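Local coordinates for protein glutaredoxin 2 (Salmonella enterica subsp. enterica serovar Typhimurium, PDB 3IR4) that probably acts as a glutathione-dependent thiol-disulfide oxidoreductase and is captured here as a mixed disulfide with glutathione, at residues K5-D10 with E30-Q35; Y9-F14 with F113-T118; P13-A18 with K49-L54; Q35-A40 with T118-Q123. All coordinates share one frame; numbering follows the deposited sequence. Where two conformers were deposited one is given.

Contact 1. Residues K5-D10 with E30-Q35; sequences KLYIYD and ELNVLQ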
# COMPACT_ATOMS: atom_id res chain seq x y z
N LYS A 5 -4.57 9.40 14.97
CA LYS A 5 -4.69 7.94 14.90
C LYS A 5 -5.06 7.56 13.47
O LYS A 5 -5.80 8.26 12.80
CB LYS A 5 -5.78 7.42 15.85
CG LYS A 5 -5.58 7.84 17.30
CD LYS A 5 -6.56 7.22 18.29
CE LYS A 5 -6.21 7.66 19.73
NZ LYS A 5 -7.17 7.17 20.77
N LEU A 6 -4.55 6.42 13.00
CA LEU A 6 -4.88 5.95 11.68
C LEU A 6 -5.35 4.50 11.78
O LEU A 6 -4.60 3.63 12.22
CB LEU A 6 -3.64 6.10 10.82
CG LEU A 6 -3.80 5.91 9.31
CD1 LEU A 6 -4.61 7.05 8.71
CD2 LEU A 6 -2.44 5.82 8.65
N TYR A 7 -6.58 4.27 11.32
CA TYR A 7 -7.27 2.96 11.36
C TYR A 7 -7.06 2.34 9.99
O TYR A 7 -7.39 2.93 8.97
CB TYR A 7 -8.74 3.12 11.72
CG TYR A 7 -8.90 3.70 13.11
CD1 TYR A 7 -8.94 5.05 13.32
CD2 TYR A 7 -8.95 2.87 14.21
CE1 TYR A 7 -9.02 5.58 14.61
CE2 TYR A 7 -9.04 3.37 15.49
CZ TYR A 7 -9.09 4.74 15.68
OH TYR A 7 -9.21 5.27 16.94
N ILE A 8 -6.50 1.13 9.99
CA ILE A 8 -6.01 0.50 8.79
C ILE A 8 -6.19 -1.00 8.75
O ILE A 8 -6.46 -1.65 9.75
CB ILE A 8 -4.46 0.77 8.62
CG1 ILE A 8 -3.63 0.11 9.73
CG2 ILE A 8 -4.15 2.27 8.57
CD1 ILE A 8 -2.12 0.21 9.55
N TYR A 9 -5.97 -1.53 7.53
CA TYR A 9 -5.58 -2.94 7.33
C TYR A 9 -4.13 -2.85 6.84
O TYR A 9 -3.82 -2.05 5.96
CB TYR A 9 -6.42 -3.65 6.28
CG TYR A 9 -7.90 -3.63 6.53
CD1 TYR A 9 -8.43 -3.74 7.81
CD2 TYR A 9 -8.77 -3.51 5.46
CE1 TYR A 9 -9.83 -3.67 8.01
CE2 TYR A 9 -10.14 -3.47 5.65
CZ TYR A 9 -10.67 -3.52 6.93
OH TYR A 9 -12.03 -3.42 7.08
N ASP A 10 -3.24 -3.66 7.40
CA ASP A 10 -1.82 -3.61 7.06
C ASP A 10 -1.54 -3.94 5.59
O ASP A 10 -0.63 -3.36 4.99
CB ASP A 10 -1.05 -4.50 8.05
CG ASP A 10 0.47 -4.38 7.94
OD1 ASP A 10 0.99 -3.36 7.48
OD2 ASP A 10 1.11 -5.33 8.40
N GLU A 30 -0.51 7.10 15.69
CA GLU A 30 -0.88 5.85 16.34
C GLU A 30 -1.63 4.97 15.36
O GLU A 30 -2.77 5.27 15.00
CB GLU A 30 -1.74 6.10 17.56
CG GLU A 30 -2.07 4.87 18.33
CD GLU A 30 -3.17 5.14 19.32
OE1 GLU A 30 -2.95 5.81 20.31
OE2 GLU A 30 -4.31 4.73 19.07
N LEU A 31 -0.99 3.87 14.93
CA LEU A 31 -1.63 2.93 14.04
C LEU A 31 -2.58 2.01 14.80
O LEU A 31 -2.26 1.56 15.89
CB LEU A 31 -0.60 2.09 13.34
CG LEU A 31 0.46 2.85 12.53
CD1 LEU A 31 1.48 1.85 11.94
CD2 LEU A 31 -0.16 3.72 11.44
N ASN A 32 -3.73 1.74 14.21
CA ASN A 32 -4.70 0.83 14.80
C ASN A 32 -5.21 -0.08 13.70
O ASN A 32 -5.94 0.35 12.82
CB ASN A 32 -5.88 1.61 15.37
CG ASN A 32 -5.52 2.36 16.61
OD1 ASN A 32 -5.69 1.84 17.69
ND2 ASN A 32 -5.10 3.61 16.47
N VAL A 33 -4.78 -1.34 13.72
CA VAL A 33 -5.21 -2.28 12.71
C VAL A 33 -6.54 -2.88 13.13
O VAL A 33 -6.66 -3.42 14.23
CB VAL A 33 -4.19 -3.41 12.52
CG1 VAL A 33 -4.72 -4.36 11.45
CG2 VAL A 33 -2.83 -2.88 12.12
N LEU A 34 -7.55 -2.73 12.29
CA LEU A 34 -8.86 -3.30 12.52
C LEU A 34 -8.96 -4.69 11.96
O LEU A 34 -8.35 -5.01 10.95
CB LEU A 34 -9.90 -2.41 11.85
CG LEU A 34 -10.02 -0.99 12.39
CD1 LEU A 34 -11.03 -0.18 11.57
CD2 LEU A 34 -10.41 -1.04 13.87
N GLN A 35 -9.75 -5.54 12.61
CA GLN A 35 -10.06 -6.85 12.03
C GLN A 35 -10.76 -6.68 10.70
O GLN A 35 -11.62 -5.81 10.54
CB GLN A 35 -10.91 -7.72 12.96
CG GLN A 35 -10.22 -8.09 14.24
CD GLN A 35 -8.94 -8.88 13.97
OE1 GLN A 35 -7.83 -8.36 14.12
NE2 GLN A 35 -9.11 -10.11 13.48
O HOH W 1 -6.52 4.48 20.48
O HOH W 2 -4.32 6.25 22.54
O HOH W 3 -12.66 -3.39 9.64

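Contact 2. Residues Y9-F14 with F113-T118; sequences YDHCPF and FDEFST. With GSH (glutathione), chain B.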
# COMPACT_ATOMS: atom_id res chain seq x y z
N TYR A 9 -5.97 -1.53 7.53
CA TYR A 9 -5.58 -2.94 7.33
C TYR A 9 -4.13 -2.85 6.84
O TYR A 9 -3.82 -2.05 5.96
CB TYR A 9 -6.42 -3.65 6.28
CG TYR A 9 -7.90 -3.63 6.53
CD1 TYR A 9 -8.43 -3.74 7.81
CD2 TYR A 9 -8.77 -3.51 5.46
CE1 TYR A 9 -9.83 -3.67 8.01
CE2 TYR A 9 -10.14 -3.47 5.65
CZ TYR A 9 -10.67 -3.52 6.93
OH TYR A 9 -12.03 -3.42 7.08
N ASP A 10 -3.24 -3.66 7.40
CA ASP A 10 -1.82 -3.61 7.06
C ASP A 10 -1.54 -3.94 5.59
O ASP A 10 -0.63 -3.36 4.99
CB ASP A 10 -1.05 -4.50 8.05
CG ASP A 10 0.47 -4.38 7.94
OD1 ASP A 10 0.99 -3.36 7.48
OD2 ASP A 10 1.11 -5.33 8.40
N HIS A 11 -2.30 -4.85 5.00
CA HIS A 11 -2.07 -5.23 3.61
C HIS A 11 -2.56 -4.18 2.60
O HIS A 11 -2.20 -4.23 1.44
CB HIS A 11 -2.80 -6.54 3.26
CG HIS A 11 -4.27 -6.37 2.98
ND1 HIS A 11 -5.23 -6.49 3.95
CD2 HIS A 11 -4.94 -6.13 1.82
CE1 HIS A 11 -6.42 -6.31 3.40
NE2 HIS A 11 -6.27 -6.08 2.12
N CYS A 12 -3.41 -3.26 3.05
CA CYS A 12 -4.14 -2.39 2.12
C CYS A 12 -3.25 -1.30 1.56
O CYS A 12 -2.69 -0.55 2.33
CB CYS A 12 -5.34 -1.78 2.87
SG CYS A 12 -6.22 -0.52 1.89
N PRO A 13 -3.10 -1.22 0.23
CA PRO A 13 -2.23 -0.20 -0.32
C PRO A 13 -2.69 1.22 -0.02
O PRO A 13 -1.87 2.14 0.13
CB PRO A 13 -2.20 -0.53 -1.82
CG PRO A 13 -3.47 -1.21 -2.08
CD PRO A 13 -3.73 -2.01 -0.85
N PHE A 14 -4.00 1.44 0.07
CA PHE A 14 -4.51 2.77 0.42
C PHE A 14 -4.08 3.17 1.83
O PHE A 14 -3.82 4.34 2.10
CB PHE A 14 -6.02 2.80 0.24
CG PHE A 14 -6.48 2.50 -1.14
CD1 PHE A 14 -6.96 1.25 -1.49
CD2 PHE A 14 -6.32 3.43 -2.15
CE1 PHE A 14 -7.37 0.99 -2.79
CE2 PHE A 14 -6.73 3.16 -3.46
CZ PHE A 14 -7.25 1.94 -3.76
N PHE A 113 -0.91 -10.94 8.48
CA PHE A 113 -1.29 -9.54 8.73
C PHE A 113 -2.26 -9.51 9.92
O PHE A 113 -3.10 -10.40 10.06
CB PHE A 113 -1.95 -8.91 7.52
CG PHE A 113 -1.05 -8.76 6.36
CD1 PHE A 113 -1.19 -9.58 5.25
CD2 PHE A 113 -0.06 -7.80 6.35
CE1 PHE A 113 -0.37 -9.44 4.17
CE2 PHE A 113 0.76 -7.64 5.26
CZ PHE A 113 0.60 -8.46 4.17
N ASP A 114 -2.17 -8.47 10.74
CA ASP A 114 -2.98 -8.39 11.96
C ASP A 114 -4.48 -8.39 11.71
O ASP A 114 -5.23 -8.91 12.52
CB ASP A 114 -2.58 -7.18 12.80
CG ASP A 114 -1.28 -7.34 13.53
OD1 ASP A 114 -0.64 -8.41 13.47
OD2 ASP A 114 -0.89 -6.33 14.16
N GLU A 115 -4.92 -7.82 10.59
CA GLU A 115 -6.34 -7.77 10.27
C GLU A 115 -6.95 -9.13 10.01
O GLU A 115 -8.18 -9.26 9.94
CB GLU A 115 -6.64 -6.83 9.10
CG GLU A 115 -6.00 -7.18 7.78
CD GLU A 115 -4.62 -6.60 7.55
OE1 GLU A 115 -3.95 -6.19 8.54
OE2 GLU A 115 -4.19 -6.57 6.37
N PHE A 116 -6.10 -10.14 9.83
CA PHE A 116 -6.56 -11.51 9.58
C PHE A 116 -6.25 -12.40 10.77
O PHE A 116 -6.21 -13.61 10.65
CB PHE A 116 -5.90 -12.13 8.35
CG PHE A 116 -6.04 -11.31 7.08
CD1 PHE A 116 -7.25 -10.73 6.72
CD2 PHE A 116 -4.98 -11.18 6.21
CE1 PHE A 116 -7.39 -10.00 5.55
CE2 PHE A 116 -5.09 -10.43 5.04
CZ PHE A 116 -6.30 -9.87 4.70
N SER A 117 -6.03 -11.82 11.94
CA SER A 117 -5.58 -12.63 13.08
C SER A 117 -6.55 -13.67 13.54
O SER A 117 -6.16 -14.70 14.02
CB SER A 117 -5.11 -11.76 14.22
OG SER A 117 -6.11 -10.93 14.69
N THR A 118 -7.83 -13.41 13.39
CA THR A 118 -8.84 -14.39 13.79
C THR A 118 -9.20 -15.23 12.56
O THR A 118 -9.22 -14.74 11.42
CB THR A 118 -10.13 -13.76 14.33
OG1 THR A 118 -10.75 -12.99 13.30
CG2 THR A 118 -9.85 -12.91 15.57
N1 GSH B . -10.95 5.46 -2.09
CA1 GSH B . -10.46 4.84 -0.85
C1 GSH B . -9.18 5.50 -0.41
O11 GSH B . -8.48 6.04 -1.31
O12 GSH B . -8.87 5.47 0.79
CB1 GSH B . -10.26 3.35 -1.10
CG1 GSH B . -10.02 2.59 0.20
CD1 GSH B . -10.19 1.09 0.10
OE1 GSH B . -10.44 0.53 -1.10
N2 GSH B . -10.03 0.36 1.17
CA2 GSH B . -10.34 -1.06 1.26
C2 GSH B . -11.55 -1.27 2.11
O2 GSH B . -11.73 -0.50 3.17
CB2 GSH B . -9.14 -1.87 1.81
SG2 GSH B . -7.64 -1.89 0.78
N3 GSH B . -12.37 -2.25 1.82
CA3 GSH B . -13.69 -2.34 2.41
C3 GSH B . -13.77 -3.59 3.19
O31 GSH B . -12.70 -4.21 3.47
O32 GSH B . -14.91 -3.98 3.56
O HOH W 4 0.11 -6.78 10.39

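Contact 3. Residues P13-A18 with K49-L54; sequences PFCVKA and KMVPIL. With GSH (glutathione), chain B.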
# COMPACT_ATOMS: atom_id res chain seq x y z
N PRO A 13 -3.10 -1.22 0.23
CA PRO A 13 -2.23 -0.20 -0.32
C PRO A 13 -2.69 1.22 -0.02
O PRO A 13 -1.87 2.14 0.13
CB PRO A 13 -2.20 -0.53 -1.82
CG PRO A 13 -3.47 -1.21 -2.08
CD PRO A 13 -3.73 -2.01 -0.85
N PHE A 14 -4.00 1.44 0.07
CA PHE A 14 -4.51 2.77 0.42
C PHE A 14 -4.08 3.17 1.83
O PHE A 14 -3.82 4.34 2.10
CB PHE A 14 -6.02 2.80 0.24
CG PHE A 14 -6.48 2.50 -1.14
CD1 PHE A 14 -6.96 1.25 -1.49
CD2 PHE A 14 -6.32 3.43 -2.15
CE1 PHE A 14 -7.37 0.99 -2.79
CE2 PHE A 14 -6.73 3.16 -3.46
CZ PHE A 14 -7.25 1.94 -3.76
N CYS A 15 -4.06 2.21 2.73
CA CYS A 15 -3.57 2.44 4.08
C CYS A 15 -2.08 2.75 4.10
O CYS A 15 -1.62 3.63 4.83
CB CYS A 15 -3.90 1.25 4.95
SG CYS A 15 -5.70 1.10 5.27
N VAL A 16 -1.30 2.08 3.26
CA VAL A 16 0.12 2.38 3.14
C VAL A 16 0.28 3.83 2.67
O VAL A 16 1.09 4.55 3.21
CB VAL A 16 0.82 1.36 2.22
CG1 VAL A 16 2.27 1.78 1.94
CG2 VAL A 16 0.76 -0.05 2.84
N LYS A 17 -0.51 4.24 1.68
CA LYS A 17 -0.46 5.63 1.20
C LYS A 17 -0.62 6.61 2.37
O LYS A 17 0.14 7.56 2.52
CB LYS A 17 -1.54 5.91 0.14
CG LYS A 17 -1.34 5.11 -1.12
CD LYS A 17 -2.43 5.34 -2.15
CE LYS A 17 -2.40 4.27 -3.18
NZ LYS A 17 -3.30 4.52 -4.32
N ALA A 18 -1.64 6.36 3.19
CA ALA A 18 -1.97 7.22 4.32
C ALA A 18 -0.87 7.26 5.37
O ALA A 18 -0.73 8.26 6.05
CB ALA A 18 -3.28 6.79 4.97
N LYS A 49 -17.90 0.85 6.15
CA LYS A 49 -16.73 0.03 6.40
C LYS A 49 -15.71 0.30 5.32
O LYS A 49 -15.79 -0.25 4.22
CB LYS A 49 -17.14 -1.45 6.41
CG LYS A 49 -15.99 -2.40 6.70
CD LYS A 49 -16.44 -3.85 6.66
CE LYS A 49 -15.34 -4.86 7.01
NZ LYS A 49 -14.23 -4.87 6.02
N MSE A 50 -14.77 1.19 5.63
CA MSE A 50 -13.69 1.54 4.70
C MSE A 50 -12.53 2.05 5.50
O MSE A 50 -12.73 2.73 6.51
CB MSE A 50 -14.16 2.60 3.69
CG MSE A 50 -13.15 2.89 2.58
SE MSE A 50 -13.79 4.10 1.21
CE MSE A 50 -13.83 5.71 2.26
N VAL A 51 -11.32 1.69 5.05
CA VAL A 51 -10.08 2.18 5.63
C VAL A 51 -9.21 2.64 4.44
O VAL A 51 -9.38 2.15 3.33
CB VAL A 51 -9.38 1.14 6.49
CG1 VAL A 51 -10.16 0.88 7.77
CG2 VAL A 51 -9.09 -0.14 5.69
N PRO A 52 -8.28 3.57 4.66
CA PRO A 52 -7.87 4.17 5.93
C PRO A 52 -8.83 5.25 6.45
O PRO A 52 -9.53 5.90 5.67
CB PRO A 52 -6.55 4.86 5.59
CG PRO A 52 -6.66 5.17 4.12
CD PRO A 52 -7.39 3.98 3.54
N ILE A 53 -8.79 5.42 7.77
CA ILE A 53 -9.48 6.53 8.42
C ILE A 53 -8.48 7.20 9.33
O ILE A 53 -7.86 6.57 10.17
CB ILE A 53 -10.68 6.06 9.28
CG1 ILE A 53 -11.69 5.31 8.43
CG2 ILE A 53 -11.32 7.27 9.99
CD1 ILE A 53 -12.73 4.49 9.24
N LEU A 54 -8.32 8.51 9.18
CA LEU A 54 -7.54 9.30 10.10
C LEU A 54 -8.43 9.95 11.13
O LEU A 54 -9.47 10.51 10.79
CB LEU A 54 -6.89 10.46 9.32
CG LEU A 54 -6.08 11.47 10.15
CD1 LEU A 54 -4.83 10.83 10.75
CD2 LEU A 54 -5.72 12.70 9.32
N1 GSH B . -10.95 5.46 -2.09
CA1 GSH B . -10.46 4.84 -0.85
C1 GSH B . -9.18 5.50 -0.41
O11 GSH B . -8.48 6.04 -1.31
O12 GSH B . -8.87 5.47 0.79
CB1 GSH B . -10.26 3.35 -1.10
CG1 GSH B . -10.02 2.59 0.20
CD1 GSH B . -10.19 1.09 0.10
OE1 GSH B . -10.44 0.53 -1.10
N2 GSH B . -10.03 0.36 1.17
CA2 GSH B . -10.34 -1.06 1.26
C2 GSH B . -11.55 -1.27 2.11
O2 GSH B . -11.73 -0.50 3.17
CB2 GSH B . -9.14 -1.87 1.81
SG2 GSH B . -7.64 -1.89 0.78
N3 GSH B . -12.37 -2.25 1.82
CA3 GSH B . -13.69 -2.34 2.41
C3 GSH B . -13.77 -3.59 3.19
O31 GSH B . -12.70 -4.21 3.47
O32 GSH B . -14.91 -3.98 3.56

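Contact 4. Residues Q35-A40 with T118-Q123; sequences QNDDEA and TPAARQ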
# COMPACT_ATOMS: atom_id res chain seq x y z
N GLN A 35 -9.75 -5.54 12.61
CA GLN A 35 -10.06 -6.85 12.03
C GLN A 35 -10.76 -6.68 10.70
O GLN A 35 -11.62 -5.81 10.54
CB GLN A 35 -10.91 -7.72 12.96
CG GLN A 35 -10.22 -8.09 14.24
CD GLN A 35 -8.94 -8.88 13.97
OE1 GLN A 35 -7.83 -8.36 14.12
NE2 GLN A 35 -9.11 -10.11 13.48
N ASN A 36 -10.42 -7.55 9.74
CA ASN A 36 -10.97 -7.37 8.40
C ASN A 36 -12.48 -7.54 8.31
O ASN A 36 -13.09 -6.99 7.40
CB ASN A 36 -10.27 -8.30 7.42
CG ASN A 36 -10.45 -7.89 5.97
OD1 ASN A 36 -11.09 -8.61 5.19
ND2 ASN A 36 -9.91 -6.73 5.58
N ASP A 37 -13.07 -8.28 9.25
CA ASP A 37 -14.51 -8.47 9.30
C ASP A 37 -15.24 -7.48 10.22
O ASP A 37 -16.44 -7.62 10.42
CB ASP A 37 -14.86 -9.93 9.70
CG ASP A 37 -14.35 -10.33 11.09
OD1 ASP A 37 -14.81 -11.39 11.62
OD2 ASP A 37 -13.48 -9.63 11.65
N ASP A 38 -14.54 -6.47 10.72
CA ASP A 38 -15.15 -5.53 11.66
C ASP A 38 -15.86 -4.41 10.92
O ASP A 38 -15.24 -3.48 10.44
CB ASP A 38 -14.09 -4.97 12.61
CG ASP A 38 -14.63 -3.95 13.59
OD1 ASP A 38 -15.83 -3.65 13.58
OD2 ASP A 38 -13.79 -3.47 14.38
N GLU A 39 -17.17 -4.54 10.79
CA GLU A 39 -17.99 -3.51 10.17
C GLU A 39 -18.31 -2.38 11.14
O GLU A 39 -18.30 -1.20 10.77
CB GLU A 39 -19.30 -4.14 9.66
CG GLU A 39 -20.22 -3.15 8.97
CD GLU A 39 -21.50 -3.76 8.42
OE1 GLU A 39 -22.28 -3.01 7.80
OE2 GLU A 39 -21.74 -4.97 8.60
N ALA A 40 -18.56 -2.72 12.40
CA ALA A 40 -19.03 -1.76 13.40
C ALA A 40 -18.07 -0.62 13.70
O ALA A 40 -18.48 0.52 13.76
CB ALA A 40 -19.45 -2.49 14.70
N THR A 118 -7.83 -13.41 13.39
CA THR A 118 -8.84 -14.39 13.79
C THR A 118 -9.20 -15.23 12.56
O THR A 118 -9.22 -14.74 11.42
CB THR A 118 -10.13 -13.76 14.33
OG1 THR A 118 -10.75 -12.99 13.30
CG2 THR A 118 -9.85 -12.91 15.57
N PRO A 119 -9.51 -16.53 12.79
CA PRO A 119 -10.01 -17.31 11.68
C PRO A 119 -11.21 -16.68 10.97
O PRO A 119 -11.32 -16.76 9.76
CB PRO A 119 -10.39 -18.64 12.37
CG PRO A 119 -9.42 -18.74 13.52
CD PRO A 119 -9.22 -17.35 13.98
N ALA A 120 -12.12 -16.07 11.71
CA ALA A 120 -13.30 -15.45 11.10
C ALA A 120 -12.91 -14.32 10.15
O ALA A 120 -13.48 -14.18 9.08
CB ALA A 120 -14.27 -14.95 12.15
N ALA A 121 -11.96 -13.48 10.56
CA ALA A 121 -11.52 -12.36 9.73
C ALA A 121 -10.85 -12.83 8.46
O ALA A 121 -11.09 -12.30 7.38
CB ALA A 121 -10.60 -11.45 10.50
N ARG A 122 -10.05 -13.88 8.55
CA ARG A 122 -9.36 -14.41 7.40
C ARG A 122 -10.37 -15.02 6.42
O ARG A 122 -10.29 -14.79 5.22
CB ARG A 122 -8.31 -15.42 7.81
CG ARG A 122 -7.40 -15.82 6.69
CD ARG A 122 -6.28 -16.76 7.15
NE ARG A 122 -5.42 -16.18 8.19
CZ ARG A 122 -4.38 -15.40 7.94
NH1 ARG A 122 -4.02 -15.08 6.70
NH2 ARG A 122 -3.68 -14.92 8.95
N GLN A 123 -11.34 -15.79 6.95
CA GLN A 123 -12.36 -16.38 6.09
C GLN A 123 -13.18 -15.31 5.38
O GLN A 123 -13.54 -15.45 4.19
CB GLN A 123 -13.27 -17.30 6.88
CG GLN A 123 -14.36 -17.93 6.00
CD GLN A 123 -15.32 -18.76 6.80
OE1 GLN A 123 -16.44 -18.34 7.04
NE2 GLN A 123 -14.87 -19.90 7.25

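Contact 1. Residues K5-D10 with E30-Q35
Ile8 and Val33 meet at the apolar centre, on the face that strands 5-8 and 30-33 turn toward helix 13-25. CG1 of Ile8 lies 3.9 Å from CG2 of Val33, and Leu6 and Leu31 stand side by side on the same face. The two parallel strands and the helix between them form the beta-alpha-beta unit of the thioredoxin fold, with strand 30-33 at the sheet edge. Beta-branched Ile8 and Val33 suit extended backbone, and Ile8 also packs on Cys15 of the helix. Backbone bonds alternate between the strands: Leu6 N to Glu30 O, Asn32 N to Leu6 O, Ile8 N to Asn32 O and Leu34 N to Ile8 O, all 2.9 to 3.0 Å.

On the other face, Tyr7 and Asn32 run alongside each other with ring and amide planes 22° apart. Tyr7 CD2 comes 3.5 Å from Asn32 CB, and the amide nitrogen sits over one ring face. A hydrogen bond anchors the amide: Asn32 ND2 donates to Glu30 OE2 at 2.9 Å, with OE2, which uses its anti lone pair, in the amide plane.

At the polar edge, Lys5 has CG anti to the carbonyl carbon (chi1 -56°) and is extended beyond it, which lays its methylenes along Glu30. Lys5 NZ stays 4.1 Å from Glu30 OE2, beyond a salt bridge, and a water joins them, accepting from Lys5 NZ and donating to Glu30 OE2.

Contact 2. Residues Y9-F14 with F113-T118
The carboxylate of Glu115 is buried, yet three N-H groups of the opposite segment grip it. OE2 of Glu115 takes two of them: His11 N at 2.9 Å on its syn side and His11 ND1 at 2.6 Å on its anti side. The second donor lies almost in the imidazole plane, so the bond also fixes the rotation of the ring. OE1 of Glu115 accepts from Asp10 N at 2.9 Å, a donor standing 49° out of the carboxylate plane. Glu115 bends at chi2 (-88°), which turns its acid group onto the turn. Glutamate suits the place, its two oxygens satisfying several buried donors at once.

The turn is a type I beta turn from Tyr9 to Cys12, leading into the CxxC at the helix start of a thioredoxin-like fold; the contact holds it to the loop before helix 119-133 of the helical domain. Cys12 is the N-cap residue, its SG bonded covalently to SG2 of glutathione at 2.3 Å. Phe14 lays one ring face over CB1 of the ligand.

Aromatic rings pack against the same residues. CG of Glu115 sits 3.8 Å above the centre of the Phe116 ring, and His11 CB makes a CH-pi contact over the Phe113 face, 3.9 Å from its centroid.

Contact 3. Residues P13-A18 with K49-L54
Pro52 and Cys15 carry this contact, meeting with their alpha carbons 5.0 Å apart where helix 13-25 passes the loop leading into strand 53-55. The pyrrolidine ring of Pro52 points at the helix and packs across one turn of it, against Phe14 and Ala18. Its CD lies 3.8 Å from Phe14 CB. Its CG touches Phe14 O at 3.6 Å and, on the next turn, the methyl CB of Ala18 at 3.8 Å. That methyl is small enough to let the ring come close, and the compact ring needs no hydrogen-bonding partner there.

Cys15 fills the angle between Pro52 and the preceding residue. With SG anti to the carbonyl carbon (chi1 -69°), it directs that atom to 3.6 Å from Val51 CG2, and SG also borders Pro52 N, which has no proton to offer. On this side the sulfur meets apolar carbons, and Cys15 SG lies 3.8 Å from SG of Cys12, the cysteine that carries glutathione.

Val51 uses its backbone for the ligand: its N donates to glutathione O2 at 2.9 Å, and its O accepts from glutathione N2, so the tripeptide pairs with the loop much as a short antiparallel strand would. Lys49 NZ adds a bond to O32 of the ligand's terminal carboxylate.

The peptide bond before Pro52 is cis. A cis-proline loop beside the CxxC helix start, with the preceding residue binding the substrate's backbone, is a hallmark of the thioredoxin fold and of the glutathione site in glutaredoxins and glutathione transferases.

Contact 4. Residues Q35-A40 with T118-Q123
Asp37, in a type I beta turn running from Gln35 to Asp38, straddles the start of helix 119-133, with one carboxylate oxygen to each of two alanines. OD1 of Asp37 lies 3.6 Å from Ala120 CB and OD2 3.6 Å from Ala121 CB; these are van der Waals contacts with methyls, and no clear hydrogen bond crosses the contact. CG of Asp37 occupies the crowded position between the backbone N and the carbonyl carbon (chi1 61°), which folds the acid over Ala121 CA, 3.7 Å from CG. An acid so near a helix start would probably be stabilised by the helix dipole, although Ala121 N itself is taken by Thr118, the N-cap residue, whose OG1 accepts from it at 3.0 Å.

Gln35 comes in obliquely to Thr118, its side chain bent at chi2, and Asn36 follows with its CB 4.4 Å from Ala121 CB. Short alanine side chains leave room on the helix for the acid and the beta turn.

Beyond the contact, Asn36 reaches Tyr124 and Phe125 further along the helix, and its backbone bonds to Glu115. The beta turn thus joins the loop between strand 30-33 and helix 40-46 of the thioredoxin-like domain to the N-terminal end of helix 119-133 of the helical domain.

Contacts 2 and 3 are buried and both reach glutathione, sharing the start of helix 13-25; contact 1 is partly buried at the sheet edge, and contact 4 lies farthest from the chain's centre, its own centre about 19 Å from it. Contacts 1 and 3 stay inside the thioredoxin-like domain and meet in one sheet, since strand 5-8 neighbours both 30-33 and 53-55. Contacts 2 and 4 instead tie that domain to the helical one. Their chemistry differs accordingly: backbone pairing in contact 1, a buried acid receiving N-H groups in contact 2, apolar packing round a cis-proline in contact 3, and turn-on-helix packing without a clear hydrogen bond across it in contact 4.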